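Local coordinates for Rio2 kinase (Chaetomium thermophilum, PDB 4GYI), which probably phosphorylates proteins on serine and threonine, using ATP and magnesium, and acts through its ATPase activity on the maturing pre-40S ribosomal subunit, at residues A[166-169]-A[170-174]. Residues are numbered along the deposited sequence; the frame is centred on the assembly and turned at random.
Sequences FMKA and LYEEG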
ATOM      1  N   PHE A 166       9.558  -1.080   4.123  1.00 31.34           N
ATOM      2  CA  PHE A 166      10.419  -0.252   3.294  1.00 27.96           C
ATOM      3  C   PHE A 166      10.286   1.207   3.626  1.00 32.53           C
ATOM      4  O   PHE A 166      11.271   1.936   3.582  1.00 31.27           O
ATOM      5  CB  PHE A 166      10.180  -0.490   1.808  1.00 33.54           C
ATOM      6  CG  PHE A 166      10.861  -1.714   1.297  1.00 40.10           C
ATOM      7  CD1 PHE A 166      12.103  -2.079   1.793  1.00 47.10           C
ATOM      8  CD2 PHE A 166      10.272  -2.503   0.342  1.00 34.27           C
ATOM      9  CE1 PHE A 166      12.742  -3.217   1.337  1.00 50.08           C
ATOM     10  CE2 PHE A 166      10.915  -3.632  -0.120  1.00 45.88           C
ATOM     11  CZ  PHE A 166      12.144  -3.993   0.387  1.00 39.34           C
ATOM     12  N   MET A 167       9.084   1.642   3.981  1.00 29.91           N
ATOM     13  CA  MET A 167       8.911   3.043   4.323  1.00 32.43           C
ATOM     14  C   MET A 167       9.644   3.345   5.626  1.00 35.87           C
ATOM     15  O   MET A 167      10.262   4.394   5.749  1.00 34.00           O
ATOM     16  CB  MET A 167       7.429   3.419   4.379  1.00 35.41           C
ATOM     17  CG  MET A 167       7.139   4.903   4.603  1.00 46.58           C
ATOM     18  SD  MET A 167       5.348   5.185   4.747  1.00 38.73           S
ATOM     19  CE  MET A 167       4.787   4.402   3.221  1.00 28.63           C
ATOM     20  N   LYS A 168       9.602   2.422   6.583  1.00 31.50           N
ATOM     21  CA  LYS A 168      10.392   2.584   7.799  1.00 33.47           C
ATOM     22  C   LYS A 168      11.890   2.673   7.514  1.00 40.37           C
ATOM     23  O   LYS A 168      12.575   3.578   8.013  1.00 41.86           O
ATOM     24  CB  LYS A 168      10.157   1.440   8.791  1.00 44.77           C
ATOM     25  CG  LYS A 168       8.906   1.555   9.635  1.00 51.76           C
ATOM     26  CD  LYS A 168       8.909   0.511  10.737  1.00 60.79           C
ATOM     27  CE  LYS A 168      10.118   0.688  11.660  1.00 71.16           C
ATOM     28  NZ  LYS A 168      10.391  -0.480  12.567  1.00 62.32           N
ATOM     29  N   ALA A 169      12.412   1.722   6.748  1.00 34.21           N
ATOM     30  CA  ALA A 169      13.849   1.700   6.469  1.00 37.13           C
ATOM     31  C   ALA A 169      14.258   2.994   5.781  1.00 39.04           C
ATOM     32  O   ALA A 169      15.265   3.601   6.124  1.00 44.23           O
ATOM     33  CB  ALA A 169      14.233   0.481   5.593  1.00 34.69           C
ATOM     34  N   LEU A 170      13.454   3.434   4.820  1.00 37.10           N
ATOM     35  CA  LEU A 170      13.826   4.589   4.021  1.00 27.14           C
ATOM     36  C   LEU A 170      13.710   5.845   4.855  1.00 27.38           C
ATOM     37  O   LEU A 170      14.555   6.728   4.788  1.00 33.97           O
ATOM     38  CB  LEU A 170      12.944   4.694   2.774  1.00 30.94           C
ATOM     39  CG  LEU A 170      13.227   3.608   1.743  1.00 32.94           C
ATOM     40  CD1 LEU A 170      12.135   3.555   0.703  1.00 33.72           C
ATOM     41  CD2 LEU A 170      14.586   3.863   1.096  1.00 34.42           C
ATOM     42  N   TYR A 171      12.647   5.919   5.640  1.00 25.92           N
ATOM     43  CA  TYR A 171      12.419   7.085   6.482  1.00 35.19           C
ATOM     44  C   TYR A 171      13.553   7.260   7.500  1.00 39.63           C
ATOM     45  O   TYR A 171      14.029   8.371   7.726  1.00 40.26           O
ATOM     46  CB  TYR A 171      11.080   6.968   7.201  1.00 25.71           C
ATOM     47  CG  TYR A 171      10.748   8.172   8.043  1.00 39.88           C
ATOM     48  CD1 TYR A 171      10.230   9.319   7.466  1.00 37.43           C
ATOM     49  CD2 TYR A 171      10.956   8.164   9.419  1.00 44.93           C
ATOM     50  CE1 TYR A 171       9.933  10.433   8.228  1.00 44.71           C
ATOM     51  CE2 TYR A 171      10.657   9.275  10.190  1.00 48.04           C
ATOM     52  CZ  TYR A 171      10.146  10.407   9.586  1.00 49.26           C
ATOM     53  OH  TYR A 171       9.836  11.516  10.345  1.00 62.13           O
ATOM     54  N   GLU A 172      13.994   6.162   8.099  1.00 44.58           N
ATOM     55  CA  GLU A 172      15.054   6.223   9.110  1.00 43.50           C
ATOM     56  C   GLU A 172      16.434   6.529   8.510  1.00 48.95           C
ATOM     57  O   GLU A 172      17.269   7.162   9.151  1.00 62.27           O
ATOM     58  CB  GLU A 172      15.064   4.950   9.955  1.00 47.06           C
ATOM     59  CG  GLU A 172      13.876   4.864  10.915  1.00 60.08           C
ATOM     60  CD  GLU A 172      13.548   3.433  11.341  1.00 82.70           C
ATOM     61  OE1 GLU A 172      14.072   2.479  10.715  1.00 88.25           O
ATOM     62  OE2 GLU A 172      12.755   3.263  12.297  1.00 86.26           O
ATOM     63  N   GLU A 173      16.663   6.117   7.269  1.00 43.20           N
ATOM     64  CA  GLU A 173      17.900   6.483   6.588  1.00 45.10           C
ATOM     65  C   GLU A 173      17.975   7.938   6.131  1.00 48.35           C
ATOM     66  O   GLU A 173      19.014   8.379   5.648  1.00 56.06           O
ATOM     67  CB  GLU A 173      18.158   5.562   5.402  1.00 49.73           C
ATOM     68  CG  GLU A 173      18.586   4.192   5.816  1.00 66.80           C
ATOM     69  CD  GLU A 173      19.747   4.239   6.788  1.00 72.76           C
ATOM     70  OE1 GLU A 173      19.519   3.958   7.985  1.00 69.10           O
ATOM     71  OE2 GLU A 173      20.873   4.568   6.351  1.00 74.61           O
ATOM     72  N   GLY A 174      16.884   8.679   6.267  1.00 44.81           N
ATOM     73  CA  GLY A 174      16.864  10.062   5.825  1.00 40.79           C
ATOM     74  C   GLY A 174      16.337  10.304   4.411  1.00 48.45           C
ATOM     75  O   GLY A 174      16.499  11.400   3.873  1.00 47.80           O
TER
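Lys168 and Glu172 both set CG anti to their own carbonyl carbon, and, with one helical turn between them, the two chains run side by side in the same direction. The lysine bends at chi3 (60°), which brings its CE to 3.7 Å from OE2 of Glu172, while NZ stays 4.4 Å from that oxygen. The opposite charges probably attract each other, but at a separation too long for a salt bridge, and this exposed pair illustrates how i to i+4 spacing can align opposite charges along a helix without locking them together.

On the buried side, Leu170 lies over the preceding turn: its CG is 3.2 Å from the carbonyl O of Phe166, the same oxygen that accepts the backbone N of Leu170. Beyond this turn, Phe166 and Leu170 both pack on Leu226, and Leu170 also touches Leu315. In Tyr171 a chi1 of -177° places CG beside the carbonyl carbon and carries the ring away from the preceding turn, so that CB is the side-chain atom close to the carbonyl O of Met167, at 3.1 Å. Met167 and Tyr171 share Pro180 as a neighbour, and the methionine side chain also lies about 4 Å from that of the ADP-binding residue Met190.

The backbone frame is regular. The amides of Leu170, Tyr171, Glu172 and Glu173 bond in succession to the carbonyls of residues 166 to 169, the last of them, Glu173 N to Ala169 O, measuring 3.1 Å. Gly174 then turns to positive phi (94°), and two bonds run back into the last turn, one of them from Gly174 N to Tyr171 O at 3.2 Å. With this Schellman motif the helix 149-172 of the RIO kinase domain closes, just ahead of the strand 180-184 at the edge of the five-stranded antiparallel sheet.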